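D-threo-3-hydroxyaspartate dehydratase (Delftia, PDB 3WQC) uses pyridoxal 5'-phosphate and a divalent metal ion to deaminate D-threo-3-hydroxyaspartate to oxaloacetate and ammonia. Local coordinates at residues B[35-40]-B[226-231]; B[90-95]-B[240-245]. All coordinates share one frame; numbering follows the deposited sequence.

Interaction 1: B[35-40]-B[226-231]; sequences ARMQQR and GSTPTA. With PLP (pyridoxal-5'-phosphate), chain J.
M37 and A231 meet through the end of the methionine: SD lies 3.9 Å from A231 CB, and the terminal CE lies beside the same methyl. CE continues toward T228, ending 4.4 Å from its CG2, a looser approach. CG of M37 stands anti to the backbone N (chi1 -176°), and the bends that follow at chi2 and chi3 turn the thioether over the first turn of helix 228-233. One turn further along helix 27-44, R40 reaches the backbone of that short helix. Its NH2 is 2.9 Å from A231 O, but the N-H points well off the oxygen (129°), so the bond is weak, and the guanidinium lies oblique to its acceptor. The stronger partner of this NH2 is A234 O, just past the helix, so one nitrogen links two carbonyls at the C-terminal end.

T228 carries the contact to the cofactor. With OG1 beside the backbone N and CG2 anti to it, the methyl is turned to M37 while the hydroxyl faces the phosphate, 2.6 Å from O1P of PLP; Y248 N also bonds OG1 and fixes it. T228 N donates to O2P of PLP over 3.0 Å in an almost straight bond (179°). The helix thus begins with its N-terminus against the phosphate, whose negative charge its dipole would be expected to favour. Just before this turn, S227 holds the N-cap position, and its OG hydrogen-bonds to S186. T230 OG1 bonds to E202, which ties the turn's far side to helix 192-215.

Helix 228-233 thus meets the phosphate with its N-terminus and helix 27-44 with its flank. L48 of strand 47-48 and Y248 also pack on M37, while M255 of helix 253-258 closes on T228 and P229, within the TIM-barrel-like domain of the alanine racemase type.

Interaction 2: B[90-95]-B[240-245]; sequences DILYAV and VTEVRA. With PLP (pyridoxal-5'-phosphate), chain J.
E242 and R244 both direct their side chains toward L92, whereas V243 between them faces the other way, onto V46 and V225, in the alternation expected of a strand. E242 brings its carboxylate only loosely to the leucine, with OE1 4.3 Å from L92 CD2. The polar partners of OE1 lie elsewhere: it accepts from S224 and forms a salt bridge with R49, whose guanidinium also pairs with D90 at the start of strand 90-93. R49 thus stands between two acids whose nearest carboxylate oxygens, D90 OD2 and E242 OE2, are 6.1 Å apart, and it probably offsets their mutual repulsion.

Strands 90-93 and 242-243 belong to the parallel sheet of a TIM-barrel-like domain, the fold of the alanine racemase N-terminal family. No backbone hydrogen bond joins the two segments, which meet through side chains alone.

R244 makes the closer contact, its CD 3.6 Å from L92 CD2, with the two chains crossing at about a right angle. CG of the leucine, anti to the backbone N (chi1 171°), carries CD2 to this methylene. Past it the arginine bends at chi3, bringing the guanidinium edge-on to the pyridine nitrogen, which lies in its plane, while the pyridine ring stands nearly perpendicular: NH2 donates to PLP N1 over 2.9 Å at 153°, and NE adds a weak bond of 3.3 Å to the same PLP N1. NH1 is held by S224 and NH2 also by T181 O, which fixes the group's rotation. Facing an arginine, N1 would be expected to stay unprotonated, as in alanine racemase. A leucine in its place would probably leave PLP N1 without these donors and S224 without its guanidinium partner.

A245 follows with its CA 3.3 Å from PLP O1P, while across the ring A94 CB rests 3.8 Å from PLP C2A.

Interactions 1 and 2 have centres 13 Å apart and hold one cofactor from both ends: T228 bonds the phosphate and R244 the pyridine nitrogen, with A245 also close to the phosphate. Their segments alternate along the chain, in the order 35-40, 90-95, 226-231, 240-245, all within the alanine racemase-like domain. Helix 228-233 and strand 242-243 are consecutive elements, which brings the two later segments together: A231 CB lies 3.6 Å from V243 CG1, and T228 OG1 is equally far from A245 CB. M37 CE also reaches A245 CB, at 3.8 Å. Helix 27-44 and strand 90-93 thus each pack on one of two consecutive elements that line the PLP pocket.

Interaction 1: B[35-40]-B[226-231]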
ATOM      1  N   ALA B  35      26.426  -3.691  -6.324  1.00 21.46           N
ATOM      2  CA  ALA B  35      27.932  -3.745  -6.260  1.00 21.66           C
ATOM      3  C   ALA B  35      28.428  -2.894  -5.139  1.00 20.44           C
ATOM      4  O   ALA B  35      29.373  -3.277  -4.414  1.00 26.34           O
ATOM      5  CB  ALA B  35      28.503  -3.215  -7.537  1.00 24.21           C
ATOM      6  N   ARG B  36      27.851  -1.693  -4.974  1.00 21.19           N
ATOM      7  CA  ARG B  36      28.339  -0.780  -3.948  1.00 22.44           C
ATOM      8  C   ARG B  36      28.242  -1.442  -2.532  1.00 21.21           C
ATOM      9  O   ARG B  36      29.179  -1.363  -1.698  1.00 23.44           O
ATOM     10  CB  ARG B  36      27.607   0.568  -3.939  1.00 23.80           C
ATOM     11  CG  ARG B  36      27.940   1.515  -2.736  1.00 24.27           C
ATOM     12  CD  ARG B  36      27.112   2.764  -2.799  1.00 25.12           C
ATOM     13  NE  ARG B  36      27.336   3.619  -1.640  1.00 28.53           N
ATOM     14  CZ  ARG B  36      26.461   4.525  -1.148  1.00 27.70           C
ATOM     15  NH1 ARG B  36      25.332   4.780  -1.800  1.00 27.54           N
ATOM     16  NH2 ARG B  36      26.737   5.230  -0.039  1.00 31.64           N
ATOM     17  N   MET B  37      27.093  -2.025  -2.240  1.00 19.80           N
ATOM     18  CA  MET B  37      26.911  -2.626  -0.918  1.00 19.42           C
ATOM     19  C   MET B  37      27.794  -3.815  -0.758  1.00 20.78           C
ATOM     20  O   MET B  37      28.425  -3.941   0.321  1.00 21.80           O
ATOM     21  CB  MET B  37      25.411  -3.004  -0.721  1.00 19.87           C
ATOM     22  CG  MET B  37      25.103  -3.552   0.695  1.00 18.74           C
ATOM     23  SD  MET B  37      25.350  -2.337   2.036  1.00 20.16           S
ATOM     24  CE  MET B  37      23.896  -1.248   1.835  1.00 19.34           C
ATOM     25  N   GLN B  38      27.840  -4.725  -1.727  1.00 18.86           N
ATOM     26  CA  GLN B  38      28.630  -5.942  -1.580  1.00 20.13           C
ATOM     27  C   GLN B  38      30.097  -5.538  -1.414  1.00 22.32           C
ATOM     28  O   GLN B  38      30.833  -6.136  -0.591  1.00 22.31           O
ATOM     29  CB  GLN B  38      28.506  -6.905  -2.767  1.00 22.05           C
ATOM     30  CG  GLN B  38      29.189  -8.271  -2.549  1.00 24.81           C
ATOM     31  CD  GLN B  38      28.589  -9.054  -1.368  1.00 25.69           C
ATOM     32  OE1 GLN B  38      27.396  -9.353  -1.357  1.00 23.43           O
ATOM     33  NE2 GLN B  38      29.428  -9.441  -0.353  1.00 22.85           N
ATOM     34  N   GLN B  39      30.587  -4.560  -2.210  1.00 22.70           N
ATOM     35  CA  GLN B  39      31.999  -4.168  -2.089  1.00 23.90           C
ATOM     36  C   GLN B  39      32.282  -3.614  -0.668  1.00 22.00           C
ATOM     37  O   GLN B  39      33.373  -3.799  -0.106  1.00 25.71           O
ATOM     38  CB  GLN B  39      32.348  -3.091  -3.152  1.00 28.56           C
ATOM     39  CG  GLN B  39      32.359  -3.768  -4.508  1.00 37.52           C
ATOM     40  CD  GLN B  39      32.372  -2.835  -5.697  1.00 51.39           C
ATOM     41  OE1 GLN B  39      32.451  -1.574  -5.562  1.00 53.45           O
ATOM     42  NE2 GLN B  39      32.297  -3.445  -6.915  1.00 49.83           N
ATOM     43  N   ARG B  40      31.360  -2.846  -0.113  1.00 24.95           N
ATOM     44  CA  ARG B  40      31.575  -2.268   1.200  1.00 24.86           C
ATOM     45  C   ARG B  40      31.666  -3.375   2.243  1.00 23.44           C
ATOM     46  O   ARG B  40      32.556  -3.348   3.149  1.00 24.65           O
ATOM     47  CB  ARG B  40      30.503  -1.228   1.583  1.00 24.08           C
ATOM     48  CG  ARG B  40      30.846  -0.689   2.934  1.00 30.99           C
ATOM     49  CD  ARG B  40      30.040   0.492   3.231  1.00 37.33           C
ATOM     50  NE  ARG B  40      30.875   1.447   3.894  1.00 63.98           N
ATOM     51  CZ  ARG B  40      31.106   1.548   5.207  1.00 84.51           C
ATOM     52  NH1 ARG B  40      31.947   2.560   5.506  1.00 63.71           N
ATOM     53  NH2 ARG B  40      30.528   0.711   6.188  1.00 48.78           N
ATOM     54  N   GLY B 226      22.208  -4.470  11.198  1.00 14.93           N
ATOM     55  CA  GLY B 226      22.093  -3.637   9.976  1.00 18.32           C
ATOM     56  C   GLY B 226      20.794  -2.935   9.756  1.00 15.19           C
ATOM     57  O   GLY B 226      19.738  -3.435  10.077  1.00 17.54           O
ATOM     58  N   SER B 227      20.941  -1.816   9.070  1.00 16.63           N
ATOM     59  CA  SER B 227      19.900  -1.106   8.342  1.00 14.25           C
ATOM     60  C   SER B 227      20.736  -0.554   7.163  1.00 16.25           C
ATOM     61  O   SER B 227      21.974  -0.491   7.245  1.00 17.18           O
ATOM     62  CB  SER B 227      19.279   0.023   9.176  1.00 16.06           C
ATOM     63  OG  SER B 227      20.268   1.026   9.474  1.00 17.53           O
ATOM     64  N   THR B 228      20.095  -0.098   6.091  1.00 15.29           N
ATOM     65  CA  THR B 228      20.875   0.394   4.954  1.00 15.46           C
ATOM     66  C   THR B 228      21.747   1.584   5.428  1.00 16.15           C
ATOM     67  O   THR B 228      22.921   1.637   5.077  1.00 17.67           O
ATOM     68  CB  THR B 228      19.931   0.720   3.744  1.00 14.26           C
ATOM     69  OG1 THR B 228      19.702  -0.523   3.093  1.00 14.51           O
ATOM     70  CG2 THR B 228      20.682   1.665   2.750  1.00 17.09           C
ATOM     71  N   PRO B 229      21.166   2.574   6.151  1.00 14.60           N
ATOM     72  CA  PRO B 229      22.059   3.739   6.492  1.00 18.60           C
ATOM     73  C   PRO B 229      23.281   3.317   7.348  1.00 17.11           C
ATOM     74  O   PRO B 229      24.377   3.852   7.146  1.00 20.96           O
ATOM     75  CB  PRO B 229      21.121   4.665   7.250  1.00 18.78           C
ATOM     76  CG  PRO B 229      19.698   4.292   6.699  1.00 16.61           C
ATOM     77  CD  PRO B 229      19.753   2.805   6.522  1.00 16.94           C
ATOM     78  N   THR B 230      23.069   2.454   8.362  1.00 17.40           N
ATOM     79  CA  THR B 230      24.226   2.080   9.228  1.00 18.24           C
ATOM     80  C   THR B 230      25.140   1.132   8.493  1.00 19.54           C
ATOM     81  O   THR B 230      26.348   1.153   8.738  1.00 18.62           O
ATOM     82  CB  THR B 230      23.815   1.450  10.567  1.00 18.36           C
ATOM     83  OG1 THR B 230      22.875   0.368  10.339  1.00 18.83           O
ATOM     84  CG2 THR B 230      23.138   2.523  11.431  1.00 20.33           C
ATOM     85  N   ALA B 231      24.623   0.306   7.569  1.00 16.94           N
ATOM     86  CA  ALA B 231      25.555  -0.540   6.753  1.00 15.85           C
ATOM     87  C   ALA B 231      26.556   0.320   5.982  1.00 18.78           C
ATOM     88  O   ALA B 231      27.743  -0.016   5.843  1.00 21.94           O
ATOM     89  CB  ALA B 231      24.836  -1.472   5.790  1.00 19.84           C
TER
HETATM   90  N1  PLP J 402      16.894  -6.071   9.408  1.00 12.46           N
HETATM   91  C2  PLP J 402      15.609  -6.107   9.816  1.00 11.46           C
HETATM   92  C2A PLP J 402      15.210  -6.896  11.043  1.00 13.68           C
HETATM   93  C3  PLP J 402      14.616  -5.392   9.050  1.00 12.81           C
HETATM   94  O3  PLP J 402      13.352  -5.450   9.439  1.00 15.43           O
HETATM   95  C4  PLP J 402      15.058  -4.650   7.898  1.00 13.72           C
HETATM   96  C4A PLP J 402      14.078  -3.973   7.113  1.00 21.05           C
HETATM   97  C5  PLP J 402      16.439  -4.672   7.543  1.00 12.50           C
HETATM   98  C6  PLP J 402      17.341  -5.345   8.380  1.00 12.80           C
HETATM   99  C5A PLP J 402      16.952  -3.906   6.349  1.00 16.46           C
HETATM  100  O4P PLP J 402      16.825  -2.436   6.627  1.00 15.07           O
HETATM  101  P   PLP J 402      16.927  -1.450   5.368  1.00 13.99           P
HETATM  102  O1P PLP J 402      18.134  -1.925   4.649  1.00 17.22           O
HETATM  103  O2P PLP J 402      17.122  -0.118   6.003  1.00 15.05           O
HETATM  104  O3P PLP J 402      15.727  -1.600   4.525  1.00 19.34           O

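Interaction 2: B[90-95]-B[240-245]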
ATOM      1  N   ASP B  90      19.423 -20.701   2.758  1.00 14.06           N
ATOM      2  CA  ASP B  90      19.900 -20.032   4.001  1.00 13.45           C
ATOM      3  C   ASP B  90      19.047 -18.799   4.244  1.00 13.78           C
ATOM      4  O   ASP B  90      19.242 -17.708   3.653  1.00 14.77           O
ATOM      5  CB  ASP B  90      21.353 -19.670   3.748  1.00 16.05           C
ATOM      6  CG  ASP B  90      22.020 -18.928   4.893  1.00 17.22           C
ATOM      7  OD1 ASP B  90      21.324 -18.598   5.947  1.00 17.23           O
ATOM      8  OD2 ASP B  90      23.245 -18.513   4.768  1.00 24.39           O
ATOM      9  N   ILE B  91      18.017 -18.977   5.098  1.00 12.55           N
ATOM     10  CA  ILE B  91      16.971 -17.918   5.214  1.00 11.80           C
ATOM     11  C   ILE B  91      16.771 -17.590   6.691  1.00 12.03           C
ATOM     12  O   ILE B  91      16.535 -18.495   7.539  1.00 12.64           O
ATOM     13  CB  ILE B  91      15.623 -18.432   4.633  1.00  9.96           C
ATOM     14  CG1 ILE B  91      15.775 -18.760   3.143  1.00 13.74           C
ATOM     15  CG2 ILE B  91      14.505 -17.345   4.832  1.00 12.03           C
ATOM     16  CD1 ILE B  91      14.470 -19.168   2.442  1.00 14.26           C
ATOM     17  N   LEU B  92      16.845 -16.307   6.999  1.00 11.26           N
ATOM     18  CA  LEU B  92      16.566 -15.801   8.375  1.00 10.52           C
ATOM     19  C   LEU B  92      15.235 -15.097   8.379  1.00 11.10           C
ATOM     20  O   LEU B  92      15.072 -14.105   7.621  1.00 11.26           O
ATOM     21  CB  LEU B  92      17.675 -14.775   8.720  1.00 11.36           C
ATOM     22  CG  LEU B  92      17.477 -13.957  10.019  1.00 11.19           C
ATOM     23  CD1 LEU B  92      17.519 -14.893  11.259  1.00 12.64           C
ATOM     24  CD2 LEU B  92      18.547 -12.829  10.087  1.00 12.94           C
ATOM     25  N   TYR B  93      14.302 -15.558   9.204  1.00 10.45           N
ATOM     26  CA  TYR B  93      13.000 -14.917   9.324  1.00  8.99           C
ATOM     27  C   TYR B  93      13.078 -13.933  10.478  1.00  9.94           C
ATOM     28  O   TYR B  93      13.046 -14.306  11.670  1.00 10.42           O
ATOM     29  CB  TYR B  93      11.923 -15.981   9.547  1.00  9.32           C
ATOM     30  CG  TYR B  93      10.577 -15.383   9.881  1.00  9.50           C
ATOM     31  CD1 TYR B  93      10.063 -14.203   9.296  1.00 10.23           C
ATOM     32  CD2 TYR B  93       9.796 -16.051  10.854  1.00 10.53           C
ATOM     33  CE1 TYR B  93       8.777 -13.698   9.675  1.00 10.07           C
ATOM     34  CE2 TYR B  93       8.516 -15.588  11.198  1.00  9.88           C
ATOM     35  CZ  TYR B  93       8.024 -14.420  10.616  1.00  9.21           C
ATOM     36  OH  TYR B  93       6.795 -13.918  10.981  1.00 10.91           O
ATOM     37  N   ALA B  94      13.307 -12.636  10.147  1.00  9.23           N
ATOM     38  CA  ALA B  94      13.731 -11.635  11.164  1.00  9.91           C
ATOM     39  C   ALA B  94      12.516 -10.864  11.699  1.00 10.68           C
ATOM     40  O   ALA B  94      12.522  -9.610  11.731  1.00 11.08           O
ATOM     41  CB  ALA B  94      14.819 -10.697  10.595  1.00 11.61           C
ATOM     42  N   VAL B  95      11.516 -11.603  12.171  1.00 10.29           N
ATOM     43  CA  VAL B  95      10.384 -10.983  12.900  1.00 10.28           C
ATOM     44  C   VAL B  95      10.157 -11.935  14.103  1.00  9.89           C
ATOM     45  O   VAL B  95      10.102 -13.136  13.899  1.00 10.68           O
ATOM     46  CB  VAL B  95       9.072 -10.924  12.045  1.00 10.31           C
ATOM     47  CG1 VAL B  95       7.902 -10.385  12.854  1.00 11.43           C
ATOM     48  CG2 VAL B  95       9.333 -10.010  10.821  1.00 12.55           C
ATOM     49  N   VAL B 240      31.386  -8.469  14.263  1.00 17.74           N
ATOM     50  CA  VAL B 240      30.145  -8.719  13.505  1.00 14.93           C
ATOM     51  C   VAL B 240      30.392  -9.771  12.435  1.00 14.22           C
ATOM     52  O   VAL B 240      31.489  -9.703  11.728  1.00 18.85           O
ATOM     53  CB  VAL B 240      29.662  -7.394  12.813  1.00 16.33           C
ATOM     54  CG1 VAL B 240      28.505  -7.612  11.788  1.00 15.29           C
ATOM     55  CG2 VAL B 240      29.284  -6.402  13.898  1.00 18.32           C
ATOM     56  N   THR B 241      29.479 -10.717  12.221  1.00 13.93           N
ATOM     57  CA  THR B 241      29.710 -11.807  11.184  1.00 13.97           C
ATOM     58  C   THR B 241      28.992 -11.404   9.895  1.00 16.60           C
ATOM     59  O   THR B 241      29.407 -11.787   8.832  1.00 17.08           O
ATOM     60  CB  THR B 241      29.366 -13.220  11.601  1.00 22.92           C
ATOM     61  OG1 THR B 241      28.073 -13.216  11.955  1.00 24.56           O
ATOM     62  CG2 THR B 241      29.803 -13.471  12.981  1.00 23.17           C
ATOM     63  N   GLU B 242      27.838 -10.731   9.977  1.00 14.71           N
ATOM     64  CA  GLU B 242      27.057 -10.408   8.755  1.00 14.40           C
ATOM     65  C   GLU B 242      26.356  -9.086   9.008  1.00 13.53           C
ATOM     66  O   GLU B 242      25.982  -8.701  10.133  1.00 13.19           O
ATOM     67  CB  GLU B 242      26.090 -11.495   8.405  1.00 16.35           C
ATOM     68  CG  GLU B 242      25.030 -11.647   9.478  1.00 18.48           C
ATOM     69  CD  GLU B 242      23.931 -12.670   9.083  1.00 14.75           C
ATOM     70  OE1 GLU B 242      22.718 -12.364   9.349  1.00 14.02           O
ATOM     71  OE2 GLU B 242      24.201 -13.787   8.540  1.00 17.61           O
ATOM     72  N   VAL B 243      26.065  -8.423   7.886  1.00 14.89           N
ATOM     73  CA  VAL B 243      25.207  -7.247   7.866  1.00 13.71           C
ATOM     74  C   VAL B 243      23.995  -7.552   6.989  1.00 12.57           C
ATOM     75  O   VAL B 243      24.107  -8.172   5.937  1.00 14.49           O
ATOM     76  CB  VAL B 243      25.998  -6.062   7.276  1.00 14.58           C
ATOM     77  CG1 VAL B 243      25.139  -4.836   6.932  1.00 17.15           C
ATOM     78  CG2 VAL B 243      27.100  -5.661   8.249  1.00 18.18           C
ATOM     79  N   ARG B 244      22.835  -7.066   7.461  1.00 13.02           N
ATOM     80  CA  ARG B 244      21.572  -7.182   6.725  1.00 12.05           C
ATOM     81  C   ARG B 244      21.202  -5.764   6.224  1.00 14.79           C
ATOM     82  O   ARG B 244      21.156  -4.792   6.999  1.00 16.64           O
ATOM     83  CB  ARG B 244      20.444  -7.646   7.714  1.00 12.87           C
ATOM     84  CG  ARG B 244      20.872  -8.979   8.382  1.00 13.48           C
ATOM     85  CD  ARG B 244      19.705  -9.558   9.242  1.00 12.39           C
ATOM     86  NE  ARG B 244      19.014  -8.473   9.974  1.00 11.33           N
ATOM     87  CZ  ARG B 244      19.539  -7.756  10.987  1.00 12.15           C
ATOM     88  NH1 ARG B 244      20.662  -8.183  11.606  1.00 13.00           N
ATOM     89  NH2 ARG B 244      18.947  -6.637  11.412  1.00 13.93           N
ATOM     90  N   ALA B 245      20.876  -5.680   4.951  1.00 14.50           N
ATOM     91  CA  ALA B 245      20.401  -4.373   4.391  1.00 13.69           C
ATOM     92  C   ALA B 245      19.511  -4.768   3.219  1.00 13.43           C
ATOM     93  O   ALA B 245      19.705  -5.828   2.597  1.00 13.37           O
ATOM     94  CB  ALA B 245      21.580  -3.560   3.819  1.00 15.32           C
TER
HETATM   95  N1  PLP J 402      16.894  -6.071   9.408  1.00 12.46           N
HETATM   96  C2  PLP J 402      15.609  -6.107   9.816  1.00 11.46           C
HETATM   97  C2A PLP J 402      15.210  -6.896  11.043  1.00 13.68           C
HETATM   98  C3  PLP J 402      14.616  -5.392   9.050  1.00 12.81           C
HETATM   99  O3  PLP J 402      13.352  -5.450   9.439  1.00 15.43           O
HETATM  100  C4  PLP J 402      15.058  -4.650   7.898  1.00 13.72           C
HETATM  101  C4A PLP J 402      14.078  -3.973   7.113  1.00 21.05           C
HETATM  102  C5  PLP J 402      16.439  -4.672   7.543  1.00 12.50           C
HETATM  103  C6  PLP J 402      17.341  -5.345   8.380  1.00 12.80           C
HETATM  104  C5A PLP J 402      16.952  -3.906   6.349  1.00 16.46           C
HETATM  105  O4P PLP J 402      16.825  -2.436   6.627  1.00 15.07           O
HETATM  106  P   PLP J 402      16.927  -1.450   5.368  1.00 13.99           P
HETATM  107  O1P PLP J 402      18.134  -1.925   4.649  1.00 17.22           O
HETATM  108  O2P PLP J 402      17.122  -0.118   6.003  1.00 15.05           O
HETATM  109  O3P PLP J 402      15.727  -1.600   4.525  1.00 19.34           O